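Long-range contact in chitinase (PDB 5XSX), which probably hydrolyses internal beta-1,4 links of chitin as an endochitinase, and here holds N-acetylglucosamine units in the cleft of its helical domain: residues Lys212-Thr217 with Pro240-His245. Residues are numbered along the deposited sequence; the frame is centred on the assembly and turned at random.
With NAG (2-acetamido-2-deoxy-beta-D-glucopyranose), chain C; NAG (2-acetamido-2-deoxy-beta-D-glucopyranose), chain B; NAG (2-acetamido-2-deoxy-beta-D-glucopyranose), chain D.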
loop_
_atom_site.group_PDB
_atom_site.type_symbol
_atom_site.label_atom_id
_atom_site.label_comp_id
_atom_site.label_asym_id
_atom_site.label_seq_id
_atom_site.Cartn_x
_atom_site.Cartn_y
_atom_site.Cartn_z
ATOM N N LYS A 212 1.076 -12.344 15.664
ATOM C CA LYS A 212 -0.223 -12.951 15.925
ATOM C C LYS A 212 -0.510 -14.106 14.968
ATOM O O LYS A 212 -1.080 -15.123 15.361
ATOM C CB LYS A 212 -1.330 -11.898 15.821
ATOM C CG LYS A 212 -2.742 -12.464 15.842
ATOM C CD LYS A 212 -3.025 -13.198 17.139
ATOM C CE LYS A 212 -4.335 -13.965 17.066
ATOM N NZ LYS A 212 -4.559 -14.792 18.283
ATOM N N GLU A 213 -0.103 -13.945 13.714
ATOM C CA GLU A 213 -0.419 -14.925 12.682
ATOM C C GLU A 213 0.341 -16.242 12.837
ATOM O O GLU A 213 -0.242 -17.314 12.680
ATOM C CB GLU A 213 -0.148 -14.333 11.296
ATOM C CG GLU A 213 -1.123 -13.237 10.886
ATOM C CD GLU A 213 -2.545 -13.743 10.705
ATOM O OE1 GLU A 213 -3.471 -12.905 10.671
ATOM O OE2 GLU A 213 -2.740 -14.972 10.587
ATOM N N ASN A 214 1.633 -16.168 13.142
ATOM C CA ASN A 214 2.455 -17.374 13.195
ATOM C C ASN A 214 3.766 -17.188 13.962
ATOM O O ASN A 214 4.774 -17.815 13.635
ATOM C CB ASN A 214 2.753 -17.856 11.770
ATOM C CG ASN A 214 3.232 -19.293 11.722
ATOM O OD1 ASN A 214 3.025 -20.060 12.662
ATOM N ND2 ASN A 214 3.879 -19.664 10.624
ATOM N N TRP A 215 3.744 -16.332 14.981
ATOM C CA TRP A 215 4.925 -16.066 15.808
ATOM C C TRP A 215 6.153 -15.701 14.978
ATOM O O TRP A 215 7.280 -16.024 15.353
ATOM C CB TRP A 215 5.255 -17.278 16.685
ATOM C CG TRP A 215 4.320 -17.492 17.831
ATOM C CD1 TRP A 215 3.234 -18.317 17.861
ATOM C CD2 TRP A 215 4.395 -16.880 19.124
ATOM N NE1 TRP A 215 2.625 -18.253 19.091
ATOM C CE2 TRP A 215 3.319 -17.379 19.885
ATOM C CE3 TRP A 215 5.268 -15.959 19.712
ATOM C CZ2 TRP A 215 3.090 -16.985 21.203
ATOM C CZ3 TRP A 215 5.041 -15.570 21.020
ATOM C CH2 TRP A 215 3.961 -16.083 21.751
ATOM N N GLY A 216 5.932 -15.036 13.850
ATOM C CA GLY A 216 7.012 -14.732 12.930
ATOM C C GLY A 216 7.994 -13.711 13.465
ATOM O O GLY A 216 9.177 -13.741 13.129
ATOM N N THR A 217 7.505 -12.804 14.304
ATOM C CA THR A 217 8.325 -11.696 14.777
ATOM C C THR A 217 8.313 -11.552 16.297
ATOM O O THR A 217 8.457 -10.445 16.819
ATOM C CB THR A 217 7.861 -10.369 14.157
ATOM O OG1 THR A 217 6.479 -10.155 14.468
ATOM C CG2 THR A 217 8.034 -10.395 12.645
ATOM N N PRO A 240 8.236 -20.069 18.579
ATOM C CA PRO A 240 7.255 -21.059 18.124
ATOM C C PRO A 240 6.617 -20.712 16.781
ATOM O O PRO A 240 5.405 -20.505 16.711
ATOM C CB PRO A 240 6.211 -21.039 19.240
ATOM C CG PRO A 240 6.248 -19.638 19.740
ATOM C CD PRO A 240 7.663 -19.140 19.570
ATOM N N VAL A 241 7.426 -20.663 15.729
ATOM C CA VAL A 241 6.927 -20.359 14.393
ATOM C C VAL A 241 6.860 -21.615 13.529
ATOM O O VAL A 241 7.811 -22.393 13.468
ATOM C CB VAL A 241 7.808 -19.300 13.690
ATOM C CG1 VAL A 241 9.278 -19.674 13.782
ATOM C CG2 VAL A 241 7.389 -19.129 12.238
ATOM N N GLN A 242 5.722 -21.816 12.873
ATOM C CA GLN A 242 5.594 -22.895 11.904
ATOM C C GLN A 242 6.328 -22.496 10.629
ATOM O O GLN A 242 5.721 -22.015 9.674
ATOM C CB GLN A 242 4.123 -23.199 11.615
ATOM C CG GLN A 242 3.267 -23.357 12.863
ATOM C CD GLN A 242 3.651 -24.565 13.696
ATOM O OE1 GLN A 242 4.199 -25.541 13.184
ATOM N NE2 GLN A 242 3.363 -24.503 14.992
ATOM N N ILE A 243 7.641 -22.700 10.629
ATOM C CA ILE A 243 8.506 -22.214 9.559
ATOM C C ILE A 243 8.234 -22.896 8.217
ATOM O O ILE A 243 8.658 -22.410 7.169
ATOM C CB ILE A 243 9.994 -22.405 9.932
ATOM C CG1 ILE A 243 10.874 -21.389 9.201
ATOM C CG2 ILE A 243 10.442 -23.836 9.664
ATOM C CD1 ILE A 243 10.630 -19.957 9.623
ATOM N N ASP A 244 7.516 -24.015 8.250
ATOM C CA ASP A 244 7.236 -24.783 7.041
ATOM C C ASP A 244 5.918 -24.371 6.389
ATOM O O ASP A 244 5.606 -24.806 5.281
ATOM C CB ASP A 244 7.211 -26.279 7.359
ATOM C CG ASP A 244 8.520 -26.773 7.942
ATOM O OD1 ASP A 244 9.579 -26.217 7.583
ATOM O OD2 ASP A 244 8.489 -27.717 8.760
ATOM N N HIS A 245 5.152 -23.533 7.081
ATOM C CA HIS A 245 3.840 -23.112 6.600
ATOM C C HIS A 245 3.948 -22.327 5.294
ATOM O O HIS A 245 4.613 -21.292 5.243
ATOM C CB HIS A 245 3.127 -22.273 7.664
ATOM C CG HIS A 245 1.635 -22.286 7.545
ATOM N ND1 HIS A 245 0.973 -21.885 6.404
ATOM C CD2 HIS A 245 0.674 -22.650 8.427
ATOM C CE1 HIS A 245 -0.329 -22.004 6.587
ATOM N NE2 HIS A 245 -0.539 -22.466 7.806
HETATM C C1 NAG C . -2.773 -18.686 14.204
HETATM C C2 NAG C . -2.819 -19.603 13.015
HETATM C C3 NAG C . -3.132 -18.914 11.737
HETATM C C4 NAG C . -4.373 -18.118 11.851
HETATM C C5 NAG C . -4.214 -17.086 12.936
HETATM C C6 NAG C . -5.465 -16.283 13.059
HETATM C C7 NAG C . -1.494 -21.659 12.477
HETATM C C8 NAG C . -0.127 -22.346 12.349
HETATM N N2 NAG C . -1.546 -20.286 12.878
HETATM O O3 NAG C . -3.292 -19.911 10.697
HETATM O O4 NAG C . -4.671 -17.475 10.577
HETATM O O5 NAG C . -3.904 -17.715 14.244
HETATM O O6 NAG C . -5.339 -15.349 14.128
HETATM O O7 NAG C . -2.525 -22.278 12.243
HETATM C C1 NAG B . -5.664 -17.320 9.605
HETATM C C2 NAG B . -7.129 -17.382 9.301
HETATM C C3 NAG B . -7.424 -17.060 7.887
HETATM C C4 NAG B . -6.823 -15.756 7.435
HETATM C C5 NAG B . -5.352 -15.650 7.812
HETATM C C6 NAG B . -4.879 -14.271 7.559
HETATM C C7 NAG B . -8.342 -18.981 10.897
HETATM C C8 NAG B . -8.893 -20.393 11.238
HETATM N N2 NAG B . -7.649 -18.741 9.618
HETATM O O3 NAG B . -8.861 -17.009 7.722
HETATM O O4 NAG B . -6.933 -15.646 5.981
HETATM O O5 NAG B . -5.088 -15.979 9.208
HETATM O O6 NAG B . -5.396 -13.400 8.561
HETATM O O7 NAG B . -8.484 -18.073 11.686
HETATM C C1 NAG D . -2.581 -19.902 19.231
HETATM C C2 NAG D . -3.509 -18.773 18.853
HETATM C C3 NAG D . -3.645 -18.616 17.385
HETATM C C4 NAG D . -2.403 -18.842 16.551
HETATM C C5 NAG D . -1.313 -19.720 17.148
HETATM C C6 NAG D . 0.018 -19.307 16.594
HETATM C C7 NAG D . -5.456 -18.033 20.275
HETATM C C8 NAG D . -6.836 -18.323 20.898
HETATM N N2 NAG D . -4.810 -19.036 19.442
HETATM O O1 NAG D . -2.453 -19.911 20.590
HETATM O O3 NAG D . -4.116 -17.257 17.103
HETATM O O4 NAG D . -2.848 -19.521 15.365
HETATM O O5 NAG D . -1.245 -19.675 18.619
HETATM O O6 NAG D . 0.535 -20.323 15.745
HETATM O O7 NAG D . -4.910 -16.969 20.475
#
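The side-chain amide of Asn214 bridges the backbone N and O of Gln242, a two-bond side-chain-to-backbone pairing, where helix 203-214 gives way to a turn and meets the loop after strand 235-239. This lies in the helix-rich domain that follows the N-terminal beta-sheet part, beside a cleft in which N-acetylglucosamine units are bound. Gln242 N gives to Asn214 OD1 (3.2 Å) from above the plane of that carbonyl, and Asn214 ND2 gives to Gln242 O (3.1 Å). Gln242 O lies close to the Asn214 amide plane, whereas ND2 stands above the carbonyl plane of Gln242 (46° out of it). A first torsion anti to the backbone N (chi1 -163°) carries the Asn214 amide out to the loop. Gln242 O also receives His245 N, which closes a type I turn from Gln242 to His245; the two donors arrive from opposite faces of the carbonyl. Val241 CA adds a CA-H...O contact with Asn214 O.

Apolar packing continues beside this pair. Trp215, which leaves the helix with positive phi, offers one ring face to Pro240, whose CG sits 3.5 Å from the centroid of the five-membered ring, a CH-pi contact.

The sugars lie alongside. Lys212 NZ bonds to O3 of the chain D sugar and Glu213 OE1 to O6 of the chain B sugar; OE1 is also hydrogen-bonded to His374 NE2. The acetamide methyl C8 of the chain C sugar rests 3.6 Å from Gln242 CG.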